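Local coordinates for putative sporulation-specific glycosylase YdhD (Bacillus subtilis subsp. subtilis str. 168, PDB 3CZ8), which probably hydrolyses glycosidic bonds of a polysaccharide during sporulation, through the family 18 glycoside hydrolase (chitinase class II) domain that makes up this chain, at residues Pro192-Glu200 / Ser260-Phe268; Gly220-Trp228 / Ala238-Arg249. The protein carries 1 engineered substitution. One frame throughout, in Å; residues are numbered along the deposited sequence. Where two conformers were deposited one is given.

Contact 1 of 2, residues Pro192-Glu200 / Ser260-Phe268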
ATOM      1  N   PRO A 192       7.316  -6.829 -21.383  1.00 52.22           N
ATOM      2  CA  PRO A 192       8.220  -6.777 -20.225  1.00 43.31           C
ATOM      3  C   PRO A 192       9.487  -5.946 -20.393  1.00 38.19           C
ATOM      4  O   PRO A 192      10.115  -5.970 -21.449  1.00 43.52           O
ATOM      5  CB  PRO A 192       8.578  -8.254 -19.987  1.00 48.49           C
ATOM      6  CG  PRO A 192       8.128  -8.976 -21.226  1.00 41.11           C
ATOM      7  CD  PRO A 192       6.942  -8.222 -21.691  1.00 43.65           C
ATOM      8  N   GLY A 193       9.838  -5.219 -19.334  1.00 36.37           N
ATOM      9  CA  GLY A 193      11.041  -4.393 -19.287  1.00 32.02           C
ATOM     10  C   GLY A 193      11.037  -3.499 -18.056  1.00 29.96           C
ATOM     11  O   GLY A 193      10.046  -3.468 -17.325  1.00 28.33           O
ATOM     12  N   PRO A 194      12.141  -2.760 -17.826  1.00 29.39           N
ATOM     13  CA  PRO A 194      12.312  -1.918 -16.637  1.00 29.51           C
ATOM     14  C   PRO A 194      11.265  -0.820 -16.536  1.00 37.02           C
ATOM     15  O   PRO A 194      10.999  -0.126 -17.519  1.00 34.88           O
ATOM     16  CB  PRO A 194      13.708  -1.315 -16.824  1.00 21.91           C
ATOM     17  CG  PRO A 194      13.986  -1.434 -18.283  1.00 32.07           C
ATOM     18  CD  PRO A 194      13.309  -2.678 -18.722  1.00 32.71           C
ATOM     19  N   VAL A 195      10.677  -0.679 -15.352  1.00 32.21           N
ATOM     20  CA  VAL A 195       9.624   0.299 -15.105  0.50 31.07           C
ATOM     21  C   VAL A 195      10.148   1.739 -15.193  1.00 28.16           C
ATOM     22  O   VAL A 195       9.486   2.628 -15.737  1.00 29.70           O
ATOM     23  CB  VAL A 195       8.977   0.045 -13.731  0.50 30.45           C
ATOM     24  CG1 VAL A 195       8.027   1.148 -13.382  0.50 30.82           C
ATOM     25  CG2 VAL A 195       8.251  -1.300 -13.724  0.50 34.96           C
ATOM     26  N   ALA A 196      11.345   1.948 -14.653  1.00 24.68           N
ATOM     27  CA  ALA A 196      11.972   3.259 -14.642  1.00 26.41           C
ATOM     28  C   ALA A 196      13.470   3.128 -14.916  1.00 27.95           C
ATOM     29  O   ALA A 196      14.293   3.309 -14.005  1.00 25.26           O
ATOM     30  CB  ALA A 196      11.717   3.947 -13.314  1.00 21.10           C
ATOM     31  N   PRO A 197      13.831   2.814 -16.177  1.00 27.87           N
ATOM     32  CA  PRO A 197      15.247   2.643 -16.497  1.00 33.85           C
ATOM     33  C   PRO A 197      15.997   3.959 -16.324  1.00 37.08           C
ATOM     34  O   PRO A 197      15.475   5.021 -16.686  1.00 36.66           O
ATOM     35  CB  PRO A 197      15.231   2.200 -17.965  1.00 30.51           C
ATOM     36  CG  PRO A 197      13.930   2.649 -18.505  1.00 34.00           C
ATOM     37  CD  PRO A 197      12.967   2.637 -17.362  1.00 25.69           C
ATOM     38  N   ILE A 198      17.197   3.882 -15.749  1.00 39.71           N
ATOM     39  CA  ILE A 198      17.983   5.069 -15.393  1.00 39.90           C
ATOM     40  C   ILE A 198      18.420   5.864 -16.634  1.00 46.25           C
ATOM     41  O   ILE A 198      18.654   7.075 -16.561  1.00 42.10           O
ATOM     42  CB  ILE A 198      19.184   4.690 -14.470  1.00 47.96           C
ATOM     43  CG1 ILE A 198      19.534   5.839 -13.508  1.00 39.80           C
ATOM     44  CG2 ILE A 198      20.380   4.168 -15.285  1.00 48.16           C
ATOM     45  CD1 ILE A 198      20.757   6.650 -13.897  1.00 80.92           C
ATOM     46  N   THR A 199      18.481   5.167 -17.768  1.00 43.96           N
ATOM     47  CA  THR A 199      18.783   5.748 -19.066  1.00 47.24           C
ATOM     48  C   THR A 199      17.681   6.716 -19.508  1.00 45.88           C
ATOM     49  O   THR A 199      17.965   7.808 -19.996  1.00 46.38           O
ATOM     50  CB  THR A 199      18.999   4.643 -20.135  1.00 49.74           C
ATOM     51  OG1 THR A 199      17.910   3.711 -20.101  1.00 53.98           O
ATOM     52  CG2 THR A 199      20.299   3.888 -19.875  1.00 54.55           C
ATOM     53  N   GLU A 200      16.427   6.325 -19.309  1.00 42.48           N
ATOM     54  CA  GLU A 200      15.305   7.179 -19.684  1.00 40.91           C
ATOM     55  C   GLU A 200      15.044   8.308 -18.676  1.00 35.29           C
ATOM     56  O   GLU A 200      14.514   9.358 -19.042  1.00 33.01           O
ATOM     57  CB  GLU A 200      14.046   6.344 -19.929  1.00 38.71           C
ATOM     58  CG  GLU A 200      14.135   5.369 -21.099  1.00 40.07           C
ATOM     59  CD  GLU A 200      14.464   6.037 -22.433  1.00 62.05           C
ATOM     60  OE1 GLU A 200      13.817   7.050 -22.790  1.00 45.76           O
ATOM     61  OE2 GLU A 200      15.372   5.534 -23.129  1.00 59.22           O
ATOM     62  N   SER A 260      20.129  -5.367 -13.958  1.00 56.64           N
ATOM     63  CA  SER A 260      20.562  -4.828 -15.244  1.00 56.30           C
ATOM     64  C   SER A 260      21.547  -3.689 -15.026  1.00 54.61           C
ATOM     65  O   SER A 260      21.267  -2.758 -14.273  1.00 53.77           O
ATOM     66  CB  SER A 260      19.368  -4.348 -16.065  1.00 56.10           C
ATOM     67  OG  SER A 260      19.796  -3.773 -17.285  1.00 61.49           O
ATOM     68  N   ALA A 261      22.708  -3.786 -15.666  1.00 58.21           N
ATOM     69  CA  ALA A 261      23.747  -2.768 -15.548  1.00 59.79           C
ATOM     70  C   ALA A 261      23.366  -1.519 -16.336  1.00 55.76           C
ATOM     71  O   ALA A 261      23.551  -0.396 -15.858  1.00 53.01           O
ATOM     72  CB  ALA A 261      25.087  -3.318 -16.023  1.00 67.54           C
ATOM     73  N   GLU A 262      22.825  -1.738 -17.536  1.00 51.61           N
ATOM     74  CA  GLU A 262      22.372  -0.674 -18.429  1.00 58.63           C
ATOM     75  C   GLU A 262      21.220   0.120 -17.813  1.00 57.50           C
ATOM     76  O   GLU A 262      21.255   1.352 -17.765  1.00 49.61           O
ATOM     77  CB  GLU A 262      21.941  -1.273 -19.774  1.00 56.11           C
ATOM     78  CG  GLU A 262      21.533  -0.258 -20.842  1.00 64.88           C
ATOM     79  CD  GLU A 262      20.829  -0.894 -22.037  1.00 71.24           C
ATOM     80  OE1 GLU A 262      20.082  -0.177 -22.737  1.00 88.03           O
ATOM     81  OE2 GLU A 262      21.018  -2.105 -22.280  1.00 79.96           O
ATOM     82  N   TYR A 263      20.219  -0.601 -17.318  1.00 58.05           N
ATOM     83  CA  TYR A 263      18.983   0.007 -16.850  1.00 49.29           C
ATOM     84  C   TYR A 263      19.010   0.431 -15.382  1.00 48.07           C
ATOM     85  O   TYR A 263      18.210   1.280 -14.975  1.00 56.20           O
ATOM     86  CB  TYR A 263      17.800  -0.933 -17.105  1.00 48.41           C
ATOM     87  CG  TYR A 263      17.562  -1.280 -18.565  1.00 57.58           C
ATOM     88  CD1 TYR A 263      17.318  -2.597 -18.954  1.00 51.14           C
ATOM     89  CD2 TYR A 263      17.571  -0.292 -19.554  1.00 54.63           C
ATOM     90  CE1 TYR A 263      17.086  -2.926 -20.283  1.00 46.15           C
ATOM     91  CE2 TYR A 263      17.345  -0.611 -20.887  1.00 55.21           C
ATOM     92  CZ  TYR A 263      17.105  -1.930 -21.245  1.00 65.54           C
ATOM     93  OH  TYR A 263      16.882  -2.254 -22.563  1.00 74.61           O
ATOM     94  N   GLN A 264      19.936  -0.145 -14.610  1.00 48.07           N
ATOM     95  CA  GLN A 264      19.978  -0.009 -13.139  1.00 42.52           C
ATOM     96  C   GLN A 264      18.620  -0.360 -12.509  1.00 50.68           C
ATOM     97  O   GLN A 264      18.050   0.416 -11.732  1.00 36.59           O
ATOM     98  CB  GLN A 264      20.484   1.375 -12.697  1.00 45.29           C
ATOM     99  CG  GLN A 264      21.930   1.677 -13.077  1.00 49.36           C
ATOM    100  CD  GLN A 264      22.937   0.856 -12.301  1.00 62.82           C
ATOM    101  OE1 GLN A 264      22.947   0.865 -11.069  1.00 66.76           O
ATOM    102  NE2 GLN A 264      23.805   0.148 -13.023  1.00 50.24           N
ATOM    103  N   SER A 265      18.109  -1.527 -12.893  1.00 38.55           N
ATOM    104  CA  SER A 265      16.794  -2.002 -12.484  1.00 45.87           C
ATOM    105  C   SER A 265      16.878  -3.492 -12.160  1.00 45.39           C
ATOM    106  O   SER A 265      17.472  -4.257 -12.931  1.00 47.31           O
ATOM    107  CB  SER A 265      15.774  -1.771 -13.603  1.00 46.49           C
ATOM    108  OG  SER A 265      15.715  -0.404 -13.968  1.00 37.54           O
ATOM    109  N   PRO A 266      16.308  -3.911 -11.009  1.00 48.92           N
ATOM    110  CA  PRO A 266      16.291  -5.338 -10.699  1.00 44.34           C
ATOM    111  C   PRO A 266      15.230  -6.091 -11.490  1.00 41.81           C
ATOM    112  O   PRO A 266      14.179  -5.534 -11.824  1.00 47.47           O
ATOM    113  CB  PRO A 266      15.973  -5.371  -9.204  1.00 39.50           C
ATOM    114  CG  PRO A 266      15.198  -4.137  -8.954  1.00 43.90           C
ATOM    115  CD  PRO A 266      15.685  -3.110  -9.938  1.00 35.39           C
ATOM    116  N   PHE A 267      15.526  -7.350 -11.792  1.00 50.35           N
ATOM    117  CA  PHE A 267      14.594  -8.232 -12.487  1.00 32.65           C
ATOM    118  C   PHE A 267      14.840  -9.686 -12.121  1.00 41.38           C
ATOM    119  O   PHE A 267      15.915 -10.031 -11.632  1.00 47.33           O
ATOM    120  CB  PHE A 267      14.641  -8.021 -14.013  1.00 41.80           C
ATOM    121  CG  PHE A 267      15.898  -8.520 -14.679  1.00 30.13           C
ATOM    122  CD1 PHE A 267      15.873  -9.679 -15.448  1.00 45.32           C
ATOM    123  CD2 PHE A 267      17.101  -7.821 -14.561  1.00 42.84           C
ATOM    124  CE1 PHE A 267      17.028 -10.144 -16.071  1.00 41.41           C
ATOM    125  CE2 PHE A 267      18.257  -8.279 -15.181  1.00 50.96           C
ATOM    126  CZ  PHE A 267      18.222  -9.440 -15.937  1.00 42.18           C
ATOM    127  N   PHE A 268      13.829 -10.525 -12.334  1.00 35.89           N
ATOM    128  CA  PHE A 268      13.997 -11.970 -12.235  1.00 38.68           C
ATOM    129  C   PHE A 268      12.997 -12.709 -13.111  1.00 37.39           C
ATOM    130  O   PHE A 268      11.987 -12.142 -13.527  1.00 35.64           O
ATOM    131  CB  PHE A 268      13.936 -12.466 -10.779  1.00 37.86           C
ATOM    132  CG  PHE A 268      12.608 -12.256 -10.100  1.00 38.11           C
ATOM    133  CD1 PHE A 268      11.639 -13.254 -10.106  1.00 29.78           C
ATOM    134  CD2 PHE A 268      12.345 -11.075  -9.412  1.00 42.00           C
ATOM    135  CE1 PHE A 268      10.421 -13.070  -9.457  1.00 31.70           C
ATOM    136  CE2 PHE A 268      11.133 -10.881  -8.771  1.00 28.77           C
ATOM    137  CZ  PHE A 268      10.169 -11.889  -8.789  1.00 34.42           C
TER
HETATM  138  O   HOH W   1      13.228   0.424 -13.161  1.00 36.51           O
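The ring of Pro194 lies over one face of the Tyr263 ring. Pro194 CG does the touching, 3.7 Å from the centroid of the Tyr263 ring, in a CH-pi contact. The CG sits toward the rim, nearest Tyr263 CG and CD1. Tyr263 CG stands beside its own backbone N (chi1 -61°), which swings the ring across the proline. Thr199 OG1 comes to the edge of the same ring, near its plane, and Pro197 CB touches Tyr263 CD2 at 3.8 Å. Ile198 N donates to Tyr263 O at 2.9 Å, and the bond is almost straight (173°). Pro197 is the N-cap residue of helix 198-208, so this carbonyl takes up an N-H of the first turn. The contact thus joins the start of a helix of the GH18 TIM barrel to the turn before strand 265-271 of the small antiparallel sheet. Ile198 CG2 runs alongside Gln264 and meets Gln264 CG at 3.7 Å. The Gln264 chain bends back at chi2 (-70°), and NE2 donates to Ala261 O within the turn. A water bridges Ala196 N, 2.8 Å away, to Ser265 OG. Lys291 of helix 285-297 bonds to Ala196 O.

Contact 2 of 2, residues Gly220-Trp228 / Ala238-Arg249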
ATOM      1  N   GLY A 220       9.450  11.624  -9.324  1.00 29.27           N
ATOM      2  CA  GLY A 220       8.607  10.592  -8.721  1.00 31.24           C
ATOM      3  C   GLY A 220       9.101   9.192  -9.045  1.00 35.28           C
ATOM      4  O   GLY A 220       9.469   8.910 -10.182  1.00 28.79           O
ATOM      5  N   VAL A 221       9.117   8.319  -8.038  1.00 35.00           N
ATOM      6  CA  VAL A 221       9.541   6.922  -8.217  1.00 29.96           C
ATOM      7  C   VAL A 221       8.321   5.987  -8.420  1.00 37.20           C
ATOM      8  O   VAL A 221       7.197   6.361  -8.056  1.00 32.49           O
ATOM      9  CB  VAL A 221      10.455   6.437  -7.054  1.00 30.71           C
ATOM     10  CG1 VAL A 221      11.708   7.327  -6.917  1.00 27.42           C
ATOM     11  CG2 VAL A 221       9.691   6.318  -5.744  1.00 32.95           C
ATOM     12  N   PRO A 222       8.527   4.793  -9.034  1.00 29.20           N
ATOM     13  CA  PRO A 222       7.410   3.873  -9.300  1.00 33.31           C
ATOM     14  C   PRO A 222       6.603   3.460  -8.073  1.00 27.27           C
ATOM     15  O   PRO A 222       7.156   3.246  -6.995  1.00 29.58           O
ATOM     16  CB  PRO A 222       8.097   2.639  -9.890  1.00 24.32           C
ATOM     17  CG  PRO A 222       9.366   3.131 -10.423  1.00 33.36           C
ATOM     18  CD  PRO A 222       9.800   4.244  -9.545  1.00 29.96           C
ATOM     19  N   LEU A 223       5.294   3.371  -8.257  1.00 37.02           N
ATOM     20  CA  LEU A 223       4.409   2.787  -7.264  1.00 46.33           C
ATOM     21  C   LEU A 223       4.372   1.262  -7.438  1.00 42.41           C
ATOM     22  O   LEU A 223       4.386   0.526  -6.450  1.00 43.63           O
ATOM     23  CB  LEU A 223       3.008   3.405  -7.404  1.00 52.42           C
ATOM     24  CG  LEU A 223       1.791   2.949  -6.587  1.00 46.87           C
ATOM     25  CD1 LEU A 223       2.025   2.957  -5.077  1.00 49.77           C
ATOM     26  CD2 LEU A 223       0.583   3.805  -6.958  1.00 41.24           C
ATOM     27  N   TYR A 224       4.362   0.803  -8.694  1.00 34.73           N
ATOM     28  CA  TYR A 224       4.178  -0.612  -9.061  0.50 33.16           C
ATOM     29  C   TYR A 224       5.371  -1.215  -9.805  1.00 28.48           C
ATOM     30  O   TYR A 224       5.973  -0.544 -10.645  1.00 29.06           O
ATOM     31  CB  TYR A 224       2.979  -0.761 -10.010  0.50 27.91           C
ATOM     32  CG  TYR A 224       1.611  -0.430  -9.457  0.50 31.27           C
ATOM     33  CD1 TYR A 224       1.061  -1.168  -8.409  0.50 41.28           C
ATOM     34  CD2 TYR A 224       0.840   0.587 -10.028  0.50 34.92           C
ATOM     35  CE1 TYR A 224      -0.205  -0.878  -7.915  0.50 38.79           C
ATOM     36  CE2 TYR A 224      -0.433   0.885  -9.542  0.50 31.14           C
ATOM     37  CZ  TYR A 224      -0.947   0.147  -8.485  0.50 38.56           C
ATOM     38  OH  TYR A 224      -2.200   0.428  -7.994  0.50 30.97           O
ATOM     39  N   GLY A 225       5.662  -2.483  -9.532  1.00 31.34           N
ATOM     40  CA  GLY A 225       6.506  -3.311 -10.388  1.00 24.46           C
ATOM     41  C   GLY A 225       5.527  -4.175 -11.168  1.00 31.84           C
ATOM     42  O   GLY A 225       4.316  -4.098 -10.932  1.00 34.05           O
ATOM     43  N   TYR A 226       6.009  -4.980 -12.111  1.00 33.97           N
ATOM     44  CA  TYR A 226       5.086  -5.813 -12.895  1.00 33.49           C
ATOM     45  C   TYR A 226       5.556  -7.241 -13.096  1.00 27.10           C
ATOM     46  O   TYR A 226       6.752  -7.500 -13.193  1.00 23.83           O
ATOM     47  CB  TYR A 226       4.716  -5.169 -14.249  1.00 31.45           C
ATOM     48  CG  TYR A 226       4.052  -3.814 -14.133  1.00 34.29           C
ATOM     49  CD1 TYR A 226       2.676  -3.697 -13.955  1.00 38.40           C
ATOM     50  CD2 TYR A 226       4.809  -2.646 -14.189  1.00 47.34           C
ATOM     51  CE1 TYR A 226       2.077  -2.446 -13.832  1.00 44.51           C
ATOM     52  CE2 TYR A 226       4.226  -1.398 -14.064  1.00 26.66           C
ATOM     53  CZ  TYR A 226       2.864  -1.302 -13.890  1.00 35.10           C
ATOM     54  OH  TYR A 226       2.300  -0.057 -13.773  1.00 30.38           O
ATOM     55  N   ASP A 227       4.587  -8.149 -13.168  1.00 30.69           N
ATOM     56  CA  ASP A 227       4.820  -9.570 -13.401  1.00 38.44           C
ATOM     57  C   ASP A 227       4.161  -9.954 -14.723  1.00 33.53           C
ATOM     58  O   ASP A 227       2.941 -10.052 -14.801  1.00 32.62           O
ATOM     59  CB  ASP A 227       4.200 -10.375 -12.251  1.00 39.07           C
ATOM     60  CG  ASP A 227       4.677 -11.821 -12.202  1.00 51.85           C
ATOM     61  OD1 ASP A 227       4.662 -12.395 -11.093  1.00 39.15           O
ATOM     62  OD2 ASP A 227       5.070 -12.391 -13.243  1.00 36.69           O
ATOM     63  N   TRP A 228       4.981 -10.169 -15.751  1.00 34.65           N
ATOM     64  CA  TRP A 228       4.502 -10.514 -17.097  1.00 42.08           C
ATOM     65  C   TRP A 228       4.713 -11.999 -17.392  1.00 34.90           C
ATOM     66  O   TRP A 228       5.744 -12.558 -17.033  1.00 35.93           O
ATOM     67  CB  TRP A 228       5.317  -9.767 -18.155  1.00 30.32           C
ATOM     68  CG  TRP A 228       5.145  -8.281 -18.270  1.00 44.76           C
ATOM     69  CD1 TRP A 228       4.245  -7.620 -19.061  1.00 39.18           C
ATOM     70  CD2 TRP A 228       5.947  -7.269 -17.646  1.00 37.83           C
ATOM     71  NE1 TRP A 228       4.414  -6.265 -18.942  1.00 36.96           N
ATOM     72  CE2 TRP A 228       5.455  -6.017 -18.086  1.00 51.43           C
ATOM     73  CE3 TRP A 228       7.029  -7.295 -16.753  1.00 33.57           C
ATOM     74  CZ2 TRP A 228       6.006  -4.800 -17.662  1.00 35.07           C
ATOM     75  CZ3 TRP A 228       7.583  -6.085 -16.337  1.00 38.73           C
ATOM     76  CH2 TRP A 228       7.066  -4.853 -16.792  1.00 36.45           C
ATOM     77  N   ALA A 238      -0.498  -7.735 -17.496  1.00 55.97           N
ATOM     78  CA  ALA A 238       0.466  -8.110 -16.459  1.00 42.45           C
ATOM     79  C   ALA A 238      -0.080  -7.804 -15.070  1.00 34.24           C
ATOM     80  O   ALA A 238      -0.975  -6.974 -14.913  1.00 46.46           O
ATOM     81  CB  ALA A 238       1.778  -7.390 -16.670  1.00 40.00           C
ATOM     82  N   SER A 239       0.457  -8.479 -14.062  1.00 37.28           N
ATOM     83  CA  SER A 239       0.047  -8.224 -12.687  1.00 34.81           C
ATOM     84  C   SER A 239       0.848  -7.066 -12.110  1.00 37.62           C
ATOM     85  O   SER A 239       2.081  -7.120 -12.061  1.00 34.88           O
ATOM     86  CB  SER A 239       0.219  -9.476 -11.822  1.00 41.47           C
ATOM     87  OG  SER A 239      -0.628 -10.522 -12.258  1.00 53.42           O
ATOM     88  N   ALA A 240       0.131  -6.024 -11.693  1.00 41.21           N
ATOM     89  CA  ALA A 240       0.705  -4.851 -11.039  1.00 38.92           C
ATOM     90  C   ALA A 240       0.907  -5.144  -9.560  1.00 41.99           C
ATOM     91  O   ALA A 240      -0.060  -5.321  -8.810  1.00 41.46           O
ATOM     92  CB  ALA A 240      -0.207  -3.638 -11.224  1.00 33.94           C
ATOM     93  N   ILE A 241       2.170  -5.214  -9.149  1.00 33.08           N
ATOM     94  CA  ILE A 241       2.527  -5.618  -7.792  1.00 34.43           C
ATOM     95  C   ILE A 241       3.494  -4.614  -7.167  1.00 38.73           C
ATOM     96  O   ILE A 241       4.190  -3.888  -7.879  1.00 44.24           O
ATOM     97  CB  ILE A 241       3.139  -7.062  -7.749  1.00 40.29           C
ATOM     98  CG1 ILE A 241       4.477  -7.136  -8.493  1.00 32.82           C
ATOM     99  CG2 ILE A 241       2.161  -8.109  -8.297  1.00 35.53           C
ATOM    100  CD1 ILE A 241       5.136  -8.493  -8.414  1.00 31.58           C
ATOM    101  N   SER A 242       3.522  -4.560  -5.839  1.00 34.04           N
ATOM    102  CA  SER A 242       4.426  -3.661  -5.133  1.00 30.82           C
ATOM    103  C   SER A 242       5.846  -4.202  -5.221  1.00 34.47           C
ATOM    104  O   SER A 242       6.056  -5.359  -5.591  1.00 39.00           O
ATOM    105  CB  SER A 242       3.993  -3.473  -3.667  1.00 29.81           C
ATOM    106  OG  SER A 242       4.486  -4.515  -2.832  1.00 35.65           O
ATOM    107  N   ASN A 243       6.821  -3.363  -4.888  1.00 31.33           N
ATOM    108  CA  ASN A 243       8.210  -3.780  -4.897  1.00 29.96           C
ATOM    109  C   ASN A 243       8.498  -4.885  -3.880  1.00 31.66           C
ATOM    110  O   ASN A 243       9.284  -5.788  -4.162  1.00 33.22           O
ATOM    111  CB  ASN A 243       9.129  -2.577  -4.710  1.00 31.40           C
ATOM    112  CG  ASN A 243       9.054  -1.606  -5.880  1.00 39.24           C
ATOM    113  OD1 ASN A 243       9.126  -2.013  -7.041  1.00 37.22           O
ATOM    114  ND2 ASN A 243       8.890  -0.322  -5.583  1.00 27.91           N
ATOM    115  N   GLN A 244       7.834  -4.824  -2.724  1.00 34.27           N
ATOM    116  CA  GLN A 244       7.930  -5.895  -1.735  1.00 31.55           C
ATOM    117  C   GLN A 244       7.281  -7.189  -2.238  1.00 31.22           C
ATOM    118  O   GLN A 244       7.830  -8.272  -2.021  1.00 34.51           O
ATOM    119  CB  GLN A 244       7.335  -5.481  -0.387  1.00 30.92           C
ATOM    120  CG  GLN A 244       7.759  -6.413   0.745  1.00 41.06           C
ATOM    121  CD  GLN A 244       7.172  -6.046   2.080  1.00 33.41           C
ATOM    122  OE1 GLN A 244       7.206  -4.886   2.495  1.00 44.97           O
ATOM    123  NE2 GLN A 244       6.639  -7.043   2.778  1.00 42.49           N
ATOM    124  N   ASN A 245       6.142  -7.067  -2.926  1.00 28.30           N
ATOM    125  CA  ASN A 245       5.485  -8.212  -3.583  1.00 29.46           C
ATOM    126  C   ASN A 245       6.381  -8.958  -4.558  1.00 32.17           C
ATOM    127  O   ASN A 245       6.334 -10.182  -4.623  1.00 37.58           O
ATOM    128  CB  ASN A 245       4.226  -7.789  -4.333  1.00 23.91           C
ATOM    129  CG  ASN A 245       3.109  -7.352  -3.423  1.00 34.91           C
ATOM    130  OD1 ASN A 245       2.195  -6.661  -3.865  1.00 31.31           O
ATOM    131  ND2 ASN A 245       3.161  -7.756  -2.155  1.00 30.68           N
ATOM    132  N   ALA A 246       7.175  -8.210  -5.325  1.00 28.23           N
ATOM    133  CA  ALA A 246       8.161  -8.792  -6.230  1.00 32.03           C
ATOM    134  C   ALA A 246       9.212  -9.618  -5.491  1.00 26.79           C
ATOM    135  O   ALA A 246       9.531 -10.731  -5.903  1.00 39.83           O
ATOM    136  CB  ALA A 246       8.820  -7.705  -7.056  1.00 29.73           C
ATOM    137  N   ILE A 247       9.740  -9.063  -4.402  1.00 34.84           N
ATOM    138  CA  ILE A 247      10.687  -9.772  -3.535  1.00 30.42           C
ATOM    139  C   ILE A 247      10.045 -11.017  -2.921  1.00 32.56           C
ATOM    140  O   ILE A 247      10.668 -12.075  -2.880  1.00 33.59           O
ATOM    141  CB  ILE A 247      11.275  -8.817  -2.465  1.00 36.52           C
ATOM    142  CG1 ILE A 247      12.450  -8.050  -3.074  1.00 32.93           C
ATOM    143  CG2 ILE A 247      11.727  -9.563  -1.205  1.00 38.85           C
ATOM    144  CD1 ILE A 247      12.553  -6.620  -2.602  1.00 66.05           C
ATOM    145  N   GLU A 248       8.786 -10.887  -2.500  1.00 25.13           N
ATOM    146  CA  GLU A 248       8.004 -12.000  -1.960  1.00 28.14           C
ATOM    147  C   GLU A 248       7.783 -13.127  -2.971  1.00 33.59           C
ATOM    148  O   GLU A 248       7.786 -14.301  -2.595  1.00 46.29           O
ATOM    149  CB  GLU A 248       6.663 -11.499  -1.418  1.00 25.19           C
ATOM    150  CG  GLU A 248       6.786 -10.738  -0.085  1.00 25.10           C
ATOM    151  CD  GLU A 248       5.597  -9.827   0.205  1.00 30.88           C
ATOM    152  OE1 GLU A 248       4.690  -9.690  -0.651  1.00 31.04           O
ATOM    153  OE2 GLU A 248       5.573  -9.240   1.305  1.00 33.34           O
ATOM    154  N   ARG A 249       7.605 -12.772  -4.243  1.00 37.84           N
ATOM    155  CA  ARG A 249       7.464 -13.766  -5.315  1.00 30.61           C
ATOM    156  C   ARG A 249       8.785 -14.435  -5.669  1.00 34.51           C
ATOM    157  O   ARG A 249       8.808 -15.610  -6.017  1.00 39.09           O
ATOM    158  CB  ARG A 249       6.828 -13.152  -6.558  1.00 28.79           C
ATOM    159  CG  ARG A 249       5.360 -12.843  -6.370  1.00 30.62           C
ATOM    160  CD  ARG A 249       4.703 -12.378  -7.649  1.00 45.37           C
ATOM    161  NE  ARG A 249       3.317 -11.988  -7.400  1.00 35.60           N
ATOM    162  CZ  ARG A 249       2.361 -11.946  -8.323  1.00 37.47           C
ATOM    163  NH1 ARG A 249       2.623 -12.273  -9.580  1.00 31.15           N
ATOM    164  NH2 ARG A 249       1.135 -11.577  -7.980  1.00 33.37           N
TER
HETATM  165  O   HOH W   2       9.453   2.324  -6.414  1.00 34.96           O
HETATM  166  O   HOH W   3       5.913  -0.567  -4.780  1.00 43.44           O
HETATM  167  O   HOH W   4       8.728  -0.864  -9.456  1.00 31.08           O
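Strands 225-228 and 239-241 run antiparallel at 149°, with Gly225-Ile241 and Asp227-Ser239 as hydrogen-bonded pairs and Tyr226-Ala240 as the non-hydrogen-bonded pair between them. Asp227 N donates to Ser239 O at 2.9 Å. Ala240 CB lies over one face of the Tyr224 ring, 4.2 Å from its centroid, in a CH-pi contact, and Leu223 CG covers the opposite face. Ala240 CB also meets Tyr226 CE1 at 3.7 Å. Ala238 CB makes a second CH-pi contact over the five-membered ring of Trp228, 3.4 Å from Trp228 CD1. The phenol of Tyr226 reaches past the hairpin to Asp184. On the face of Asp227 and Ile241, a salt bridge from Arg249 NH1 to Asp227 OD1 ties strand to helix. The carboxylate oxygen lies at the guanidinium edge, but NH1 meets it from above the carboxylate plane; the two planes are 61° apart. Asp227 CG is anti to the backbone N (chi1 -165°), which carries the carboxylate toward the helix. Tyr270 also bonds to OD1 and His278 to OD2. Ile241 CG2 covers one face of the guanidinium. Waters link Pro222 O and Leu223 O to the start of the helix, through Asn243 ND2 and Asn243 N. Asn243 ND2 also bonds to Gln244 of the second subunit. Ser242 and Asn245 form a capping box on helix 243-252. This is a beta hairpin running into a capped helix, part of the small alpha+beta insertion carried by the TIM barrel of many family 18 chitinases; the side chain of Leu223 lies about 9 Å from that of Glu120, the predicted proton donor.

From the N terminus, most of the barrel comes first. Segment 192-200 then leads into helix 198-208, and the chain returns through barrel strand 217-220. Contact 2 closes a short loop between segments 220-228 and 238-249. Contact 1 closes later, when segment 260-268 comes back to 192-200, so contact 2 is nested inside its loop. Both reach the same five-stranded antiparallel sheet. Contact 2 pairs strand 239-241 at one border and joins the hairpin to helix 243-252 within the insertion. Contact 1 joins the turn before strand 265-271, near the other border, to the start of barrel helix 198-208. The contacts touch directly: Trp228 packs on Pro192 and Gly193, Tyr226 on Val195, and Phe268 on Ala246.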